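Local coordinates for protein acarbose Kinase Mak1 (PDB 6WB4) that probably transfers a phosphate from ATP to the antidiabetic drug acarbose, as a carbohydrate kinase of the pfkB (ribokinase-like) family, at residues Lys41-Pro46 against Leu119-Gly124; Asn65-Gly70 against Ser268-Phe273. All blocks are in the same frame, centred on the assembly; numbering follows the deposited sequence.

Interaction 1. Residues Lys41-Pro46 against Leu119-Gly124; sequences KSLPLP and LVTEEG
Leu43 lies against Thr121 at one end of the small four-stranded lid sheet of this pfkB-family fold, where the loop after strand 34-39 meets the end of its neighbour, strand 115-120. The two side chains cross obliquely, and the touching is done by carbon alone. Leu43 CG sits 3.9 Å from Thr121 CG2, and the Leu43 CD1 branch reaches past that methyl to the strand, coming within 4.0 Å of Leu119 O. No hydrogen bond joins the segments, so their relation depends on this apolar contact and on the sheet around it, in which Val120 bonds through its backbone to Val38 and Val40.

Thr121 divides its two branches between different tasks. With chi1 at 85°, OG1 stands between the backbone N and the carbonyl carbon, and CG2 is left to meet Leu43. Thr121 OG1 accepts a weak bond from Glu123 N at 3.3 Å, forming an ST turn. Leu119 starts out toward the loop from its CA, and its side chain packs on Leu45 of the second subunit, placing the contact beside the dimer interface, as expected for a ribokinase-type lid.

The loop itself bends through a cis peptide between Leu43 and Pro44. Across this bend, Ser42 OG donates to Pro44 O at 2.8 Å, tilted 24° from the carbonyl plane, with a C=O...OG angle of 155°.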
ATOM      1  N   LYS B  41      -7.130  -5.360  11.826  1.00108.12           N
ATOM      2  CA  LYS B  41      -7.848  -5.818  13.015  1.00112.15           C
ATOM      3  C   LYS B  41      -7.423  -5.041  14.263  1.00111.95           C
ATOM      4  O   LYS B  41      -8.270  -4.537  14.996  1.00116.57           O
ATOM      5  CB  LYS B  41      -7.644  -7.329  13.216  1.00123.45           C
ATOM      6  CG  LYS B  41      -8.372  -7.909  14.438  1.00132.12           C
ATOM      7  CD  LYS B  41      -7.694  -9.170  15.018  1.00137.97           C
ATOM      8  CE  LYS B  41      -7.810 -10.393  14.096  1.00136.70           C
ATOM      9  NZ  LYS B  41      -9.197 -10.966  14.065  1.00136.26           N
ATOM     10  N   SER B  42      -6.119  -4.933  14.507  1.00108.02           N
ATOM     11  CA  SER B  42      -5.649  -4.230  15.697  1.00105.56           C
ATOM     12  C   SER B  42      -4.208  -3.742  15.605  1.00100.91           C
ATOM     13  O   SER B  42      -3.403  -4.268  14.837  1.00 92.26           O
ATOM     14  CB  SER B  42      -5.781  -5.135  16.922  1.00105.58           C
ATOM     15  OG  SER B  42      -4.744  -6.101  16.951  1.00105.66           O
ATOM     16  N   LEU B  43      -3.897  -2.730  16.408  1.00104.67           N
ATOM     17  CA  LEU B  43      -2.526  -2.268  16.597  1.00108.00           C
ATOM     18  C   LEU B  43      -2.212  -2.340  18.088  1.00112.60           C
ATOM     19  O   LEU B  43      -2.815  -1.617  18.881  1.00114.05           O
ATOM     20  CB  LEU B  43      -2.347  -0.847  16.071  1.00102.16           C
ATOM     21  CG  LEU B  43      -2.229  -0.693  14.555  1.00 95.16           C
ATOM     22  CD1 LEU B  43      -2.091   0.776  14.172  1.00 94.72           C
ATOM     23  CD2 LEU B  43      -1.044  -1.495  14.043  1.00 83.03           C
ATOM     24  N   PRO B  44      -1.261  -3.200  18.484  1.00113.70           N
ATOM     25  CA  PRO B  44      -0.305  -3.976  17.686  1.00111.18           C
ATOM     26  C   PRO B  44      -0.922  -5.098  16.852  1.00102.25           C
ATOM     27  O   PRO B  44      -1.997  -5.615  17.165  1.00104.22           O
ATOM     28  CB  PRO B  44       0.628  -4.560  18.748  1.00114.22           C
ATOM     29  CG  PRO B  44      -0.247  -4.738  19.930  1.00117.45           C
ATOM     30  CD  PRO B  44      -1.219  -3.588  19.906  1.00118.28           C
ATOM     31  N   LEU B  45      -0.224  -5.445  15.777  1.00 97.69           N
ATOM     32  CA  LEU B  45      -0.677  -6.445  14.820  1.00 94.92           C
ATOM     33  C   LEU B  45      -0.788  -7.854  15.402  1.00106.76           C
ATOM     34  O   LEU B  45       0.102  -8.306  16.129  1.00103.83           O
ATOM     35  CB  LEU B  45       0.267  -6.465  13.617  1.00 89.06           C
ATOM     36  CG  LEU B  45       0.310  -5.169  12.802  1.00 89.02           C
ATOM     37  CD1 LEU B  45       1.229  -5.312  11.599  1.00 82.25           C
ATOM     38  CD2 LEU B  45      -1.087  -4.741  12.371  1.00 91.47           C
ATOM     39  N   PRO B  46      -1.891  -8.547  15.070  1.00108.56           N
ATOM     40  CA  PRO B  46      -2.120  -9.969  15.355  1.00111.02           C
ATOM     41  C   PRO B  46      -0.967 -10.845  14.884  1.00119.34           C
ATOM     42  O   PRO B  46      -0.251 -10.476  13.952  1.00116.24           O
ATOM     43  CB  PRO B  46      -3.395 -10.280  14.573  1.00106.39           C
ATOM     44  CG  PRO B  46      -4.122  -8.978  14.530  1.00101.27           C
ATOM     45  CD  PRO B  46      -3.052  -7.930  14.404  1.00102.75           C
ATOM     46  N   LEU B 119      -1.495   2.194   8.118  1.00 69.21           N
ATOM     47  CA  LEU B 119      -2.267   1.199   8.840  1.00 71.22           C
ATOM     48  C   LEU B 119      -3.232   1.885   9.794  1.00 78.91           C
ATOM     49  O   LEU B 119      -2.813   2.614  10.693  1.00 85.80           O
ATOM     50  CB  LEU B 119      -1.338   0.249   9.588  1.00 75.06           C
ATOM     51  CG  LEU B 119      -0.281  -0.395   8.687  1.00 69.29           C
ATOM     52  CD1 LEU B 119       0.607  -1.349   9.483  1.00 69.68           C
ATOM     53  CD2 LEU B 119      -0.955  -1.113   7.519  1.00 50.13           C
ATOM     54  N   VAL B 120      -4.526   1.683   9.566  1.00 69.77           N
ATOM     55  CA  VAL B 120      -5.550   2.294  10.402  1.00 74.52           C
ATOM     56  C   VAL B 120      -6.517   1.236  10.946  1.00 92.86           C
ATOM     57  O   VAL B 120      -6.733   0.196  10.319  1.00 95.93           O
ATOM     58  CB  VAL B 120      -6.337   3.377   9.623  1.00 70.93           C
ATOM     59  CG1 VAL B 120      -5.385   4.406   9.037  1.00 67.10           C
ATOM     60  CG2 VAL B 120      -7.185   2.756   8.521  1.00 70.93           C
ATOM     61  N   THR B 121      -7.081   1.485  12.123  1.00107.30           N
ATOM     62  CA  THR B 121      -8.061   0.562  12.685  1.00114.29           C
ATOM     63  C   THR B 121      -9.364   1.289  12.967  1.00105.23           C
ATOM     64  O   THR B 121      -9.462   2.501  12.791  1.00114.36           O
ATOM     65  CB  THR B 121      -7.588  -0.097  13.991  1.00130.41           C
ATOM     66  OG1 THR B 121      -7.879   0.764  15.095  1.00134.57           O
ATOM     67  CG2 THR B 121      -6.102  -0.414  13.942  1.00138.50           C
ATOM     68  N   GLU B 122     -10.353   0.533  13.428  1.00 95.57           N
ATOM     69  CA  GLU B 122     -11.680   1.059  13.721  1.00 95.90           C
ATOM     70  C   GLU B 122     -11.691   2.167  14.778  1.00 91.96           C
ATOM     71  O   GLU B 122     -12.498   3.091  14.688  1.00 90.42           O
ATOM     72  CB  GLU B 122     -12.595  -0.090  14.147  1.00102.77           C
ATOM     73  CG  GLU B 122     -12.893  -1.071  13.013  1.00113.21           C
ATOM     74  CD  GLU B 122     -13.717  -2.269  13.458  1.00133.42           C
ATOM     75  OE1 GLU B 122     -13.788  -2.531  14.679  1.00141.60           O
ATOM     76  OE2 GLU B 122     -14.291  -2.955  12.583  1.00139.15           O
ATOM     77  N   GLU B 123     -10.815   2.078  15.777  1.00 90.74           N
ATOM     78  CA  GLU B 123     -10.711   3.138  16.780  1.00 93.66           C
ATOM     79  C   GLU B 123     -10.365   4.479  16.148  1.00111.21           C
ATOM     80  O   GLU B 123     -11.065   5.473  16.347  1.00120.90           O
ATOM     81  CB  GLU B 123      -9.675   2.784  17.848  1.00 92.15           C
ATOM     82  CG  GLU B 123     -10.237   2.067  19.065  1.00 93.57           C
ATOM     83  CD  GLU B 123     -10.817   0.705  18.752  1.00 97.40           C
ATOM     84  OE1 GLU B 123     -10.472   0.113  17.705  1.00 95.23           O
ATOM     85  OE2 GLU B 123     -11.629   0.226  19.565  1.00104.93           O
ATOM     86  N   GLY B 124      -9.281   4.500  15.385  1.00115.42           N
ATOM     87  CA  GLY B 124      -8.812   5.723  14.768  1.00123.56           C
ATOM     88  C   GLY B 124      -7.304   5.757  14.835  1.00130.89           C
ATOM     89  O   GLY B 124      -6.662   6.615  14.222  1.00135.35           O
TER

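Interaction 2. Residues Asn65-Gly70 against Ser268-Phe273. With ATP (adenosine-5'-triphosphate), chain H.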
ATOM      1  N   ASN B  65      -1.693  18.396   0.658  1.00 59.60           N
ATOM      2  CA  ASN B  65      -2.990  18.363   0.024  1.00 45.36           C
ATOM      3  C   ASN B  65      -4.157  18.836   0.890  1.00 55.01           C
ATOM      4  O   ASN B  65      -5.095  19.455   0.397  1.00 57.66           O
ATOM      5  CB  ASN B  65      -3.233  16.927  -0.457  1.00 45.79           C
ATOM      6  CG  ASN B  65      -4.571  16.754  -1.114  1.00 49.83           C
ATOM      7  OD1 ASN B  65      -4.860  17.368  -2.139  1.00 61.52           O
ATOM      8  ND2 ASN B  65      -5.402  15.903  -0.529  1.00 56.56           N
ATOM      9  N   GLY B  66      -4.097  18.569   2.183  1.00 63.52           N
ATOM     10  CA  GLY B  66      -5.182  18.959   3.061  1.00 50.80           C
ATOM     11  C   GLY B  66      -5.425  20.450   3.102  1.00 50.24           C
ATOM     12  O   GLY B  66      -6.570  20.895   2.979  1.00 42.49           O
ATOM     13  N   VAL B  67      -4.346  21.221   3.254  1.00 53.31           N
ATOM     14  CA  VAL B  67      -4.433  22.677   3.321  1.00 44.41           C
ATOM     15  C   VAL B  67      -4.991  23.276   2.029  1.00 51.66           C
ATOM     16  O   VAL B  67      -5.892  24.122   2.075  1.00 53.19           O
ATOM     17  CB  VAL B  67      -3.073  23.302   3.629  1.00 53.81           C
ATOM     18  CG1 VAL B  67      -3.164  24.815   3.547  1.00 47.32           C
ATOM     19  CG2 VAL B  67      -2.599  22.862   5.015  1.00 52.22           C
ATOM     20  N   ALA B  68      -4.483  22.816   0.887  1.00 42.95           N
ATOM     21  CA  ALA B  68      -4.966  23.299  -0.407  1.00 53.64           C
ATOM     22  C   ALA B  68      -6.467  23.056  -0.574  1.00 57.67           C
ATOM     23  O   ALA B  68      -7.196  23.920  -1.079  1.00 60.82           O
ATOM     24  CB  ALA B  68      -4.200  22.638  -1.545  1.00 39.27           C
ATOM     25  N   LEU B  69      -6.918  21.880  -0.146  1.00 55.31           N
ATOM     26  CA  LEU B  69      -8.322  21.494  -0.246  1.00 52.37           C
ATOM     27  C   LEU B  69      -9.209  22.334   0.670  1.00 54.72           C
ATOM     28  O   LEU B  69     -10.273  22.803   0.256  1.00 57.02           O
ATOM     29  CB  LEU B  69      -8.486  20.016   0.101  1.00 44.13           C
ATOM     30  CG  LEU B  69      -8.286  18.935  -0.958  1.00 52.97           C
ATOM     31  CD1 LEU B  69      -8.261  17.578  -0.273  1.00 40.50           C
ATOM     32  CD2 LEU B  69      -9.426  18.982  -1.994  1.00 43.96           C
ATOM     33  N   GLY B  70      -8.761  22.525   1.909  1.00 44.21           N
ATOM     34  CA  GLY B  70      -9.477  23.350   2.867  1.00 51.62           C
ATOM     35  C   GLY B  70      -9.695  24.769   2.363  1.00 58.67           C
ATOM     36  O   GLY B  70     -10.796  25.316   2.453  1.00 65.07           O
ATOM     37  N   SER B 268      -7.063  21.257   8.417  1.00 59.79           N
ATOM     38  CA  SER B 268      -8.275  22.055   8.335  1.00 50.00           C
ATOM     39  C   SER B 268      -8.233  23.274   9.243  1.00 60.52           C
ATOM     40  O   SER B 268      -8.773  24.333   8.904  1.00 65.35           O
ATOM     41  CB  SER B 268      -9.492  21.199   8.660  1.00 45.35           C
ATOM     42  OG  SER B 268      -9.653  20.222   7.649  1.00 66.54           O
ATOM     43  N   PHE B 269      -7.597  23.127  10.400  1.00 68.95           N
ATOM     44  CA  PHE B 269      -7.438  24.259  11.286  1.00 55.43           C
ATOM     45  C   PHE B 269      -6.688  25.338  10.512  1.00 58.10           C
ATOM     46  O   PHE B 269      -7.125  26.483  10.456  1.00 57.47           O
ATOM     47  CB  PHE B 269      -6.685  23.873  12.564  1.00 46.69           C
ATOM     48  CG  PHE B 269      -6.680  24.958  13.620  1.00 48.59           C
ATOM     49  CD1 PHE B 269      -5.882  26.087  13.480  1.00 45.93           C
ATOM     50  CD2 PHE B 269      -7.452  24.835  14.761  1.00 42.49           C
ATOM     51  CE1 PHE B 269      -5.878  27.076  14.440  1.00 48.70           C
ATOM     52  CE2 PHE B 269      -7.450  25.824  15.729  1.00 46.49           C
ATOM     53  CZ  PHE B 269      -6.665  26.945  15.567  1.00 46.09           C
ATOM     54  N   VAL B 270      -5.574  24.952   9.894  1.00 59.82           N
ATOM     55  CA  VAL B 270      -4.724  25.892   9.170  1.00 56.82           C
ATOM     56  C   VAL B 270      -5.480  26.545   8.005  1.00 62.26           C
ATOM     57  O   VAL B 270      -5.496  27.772   7.891  1.00 66.81           O
ATOM     58  CB  VAL B 270      -3.433  25.193   8.648  1.00 47.74           C
ATOM     59  CG1 VAL B 270      -2.641  26.117   7.770  1.00 46.96           C
ATOM     60  CG2 VAL B 270      -2.551  24.717   9.824  1.00 48.79           C
ATOM     61  N   ALA B 271      -6.135  25.738   7.169  1.00 59.07           N
ATOM     62  CA  ALA B 271      -6.850  26.256   5.993  1.00 57.29           C
ATOM     63  C   ALA B 271      -7.887  27.322   6.363  1.00 60.24           C
ATOM     64  O   ALA B 271      -7.948  28.382   5.734  1.00 61.41           O
ATOM     65  CB  ALA B 271      -7.513  25.128   5.231  1.00 53.45           C
ATOM     66  N   ALA B 272      -8.698  27.034   7.380  1.00 51.68           N
ATOM     67  CA  ALA B 272      -9.715  27.976   7.836  1.00 50.18           C
ATOM     68  C   ALA B 272      -9.094  29.181   8.542  1.00 53.93           C
ATOM     69  O   ALA B 272      -9.556  30.308   8.357  1.00 67.70           O
ATOM     70  CB  ALA B 272     -10.713  27.282   8.758  1.00 40.85           C
ATOM     71  N   PHE B 273      -8.062  28.948   9.352  1.00 58.34           N
ATOM     72  CA  PHE B 273      -7.342  30.043  10.006  1.00 49.81           C
ATOM     73  C   PHE B 273      -6.823  31.010   8.949  1.00 52.62           C
ATOM     74  O   PHE B 273      -7.065  32.213   9.015  1.00 62.45           O
ATOM     75  CB  PHE B 273      -6.173  29.524  10.851  1.00 49.97           C
ATOM     76  CG  PHE B 273      -5.493  30.596  11.686  1.00 62.72           C
ATOM     77  CD1 PHE B 273      -4.683  31.563  11.097  1.00 59.40           C
ATOM     78  CD2 PHE B 273      -5.656  30.623  13.065  1.00 55.17           C
ATOM     79  CE1 PHE B 273      -4.069  32.543  11.862  1.00 55.17           C
ATOM     80  CE2 PHE B 273      -5.040  31.602  13.836  1.00 58.27           C
ATOM     81  CZ  PHE B 273      -4.244  32.559  13.235  1.00 54.04           C
TER
HETATM   82  PG  ATP H 302      -1.802  16.267  11.817  0.84197.01           P
HETATM   83  O1G ATP H 302      -2.474  14.922  11.983  0.84196.83           O
HETATM   84  O2G ATP H 302      -0.362  16.314  12.276  0.84196.21           O
HETATM   85  O3G ATP H 302      -2.055  16.926  10.482  0.84190.67           O
HETATM   86  PB  ATP H 302      -2.418  17.012  14.461  0.84204.80           P
HETATM   87  O1B ATP H 302      -2.714  15.569  14.797  0.84204.81           O
HETATM   88  O2B ATP H 302      -1.119  17.645  14.908  0.84198.26           O
HETATM   89  O3B ATP H 302      -2.569  17.214  12.868  0.84220.98           O
HETATM   90  PA  ATP H 302      -4.098  17.900  16.542  0.84214.78           P
HETATM   91  O1A ATP H 302      -2.998  18.512  17.379  0.84210.75           O
HETATM   92  O2A ATP H 302      -4.608  16.517  16.876  0.84212.69           O
HETATM   93  O3A ATP H 302      -3.632  17.921  15.000  0.84214.41           O
HETATM   94  O5' ATP H 302      -5.354  18.916  16.508  0.84144.03           O
HETATM   95  C5' ATP H 302      -5.333  20.060  15.649  0.84137.72           C
HETATM   96  C4' ATP H 302      -6.548  20.966  15.860  0.84129.89           C
HETATM   97  O4' ATP H 302      -7.741  20.354  15.358  0.84128.41           O
HETATM   98  C3' ATP H 302      -6.798  21.298  17.323  0.84126.90           C
HETATM   99  O3' ATP H 302      -6.303  22.598  17.648  0.84129.06           O
HETATM  100  C2' ATP H 302      -8.303  21.258  17.487  0.84124.80           C
HETATM  101  O2' ATP H 302      -8.854  22.580  17.494  0.84118.30           O
HETATM  102  C1' ATP H 302      -8.816  20.471  16.294  0.84128.33           C
HETATM  103  N9  ATP H 302      -9.119  19.127  16.833  0.84133.46           N
HETATM  104  C8  ATP H 302      -8.341  18.034  16.702  0.84136.46           C
HETATM  105  N7  ATP H 302      -8.887  16.961  17.328  0.84135.31           N
HETATM  106  C5  ATP H 302     -10.043  17.375  17.882  0.84131.94           C
HETATM  107  C6  ATP H 302     -11.117  16.751  18.682  0.84125.83           C
HETATM  108  N6  ATP H 302     -11.054  15.442  19.019  0.84124.55           N
HETATM  109  N1  ATP H 302     -12.152  17.533  19.061  0.84125.78           N
HETATM  110  C2  ATP H 302     -12.221  18.836  18.725  0.84122.95           C
HETATM  111  N3  ATP H 302     -11.284  19.469  18.001  0.84120.33           N
HETATM  112  C4  ATP H 302     -10.192  18.803  17.556  0.84129.16           C
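Near-trans first torsions bring Val67 and Val270 together: at chi1 174° and 173° each valine holds CG1 anti to its backbone N. Val270 then presents CG1 across the interface, while Val67 meets Val270 CG1 with its other branch, Val67 CG2, at 4.3 Å. Both side chains also touch His156 of strand 152-157, which places the valine pair over the central sheet.

Beside the valine pair, the helices come together through small residues: Ala271, next to Val270, and Gly70, about one turn after Val67. The CB of Ala271 rests directly on the backbone of helix 65-73, 3.6 Å from Gly70 CA and 3.7 Å from Val67 O. Because Gly70 has no side chain, the alanine methyl meets bare main chain, and the CA atoms of Gly70 and Ala271 are 5.0 Å apart. The axes of the two segments approach to 8.0 Å and run in broadly the same direction, crossing at -38°.

Phe269 turns to a different side of its helix, toward Val228 and Met230 of strand 226-230. There ATP O2' lies at the edge of the Phe269 ring, near its plane, 3.8 Å from Phe269 CD2. Helix 265-280 thus combines a close helix-helix seam with part of the nucleotide pocket. Ser268 directly follows the Gly-Ala-Gly-Asp sequence, the signature that opens this helix in the ATP-binding domain of pfkB-family, ribokinase-like kinases.

The two contacts belong to different layers of the kinase: interaction 1 lies in the peripheral lid and interaction 2 in the buried core. Their centres are 27 Å apart and their nearest atoms about 15 Å, so neither touches the other. A bound acarviosine-type sugar unit (AC1) lies about 11 Å from the side chain of Leu119, and one lies about 10 Å from that of Val67. Strand 126-131, paired with strand 115-120, brings Arg126, Ser128 and Tyr130 to the glycan pocket, while His62 and Thr63 just precede helix 65-73. Interaction 2 alone borders ATP, through Phe269, and a calcium ion lies about 4 Å from the Val67 side chain.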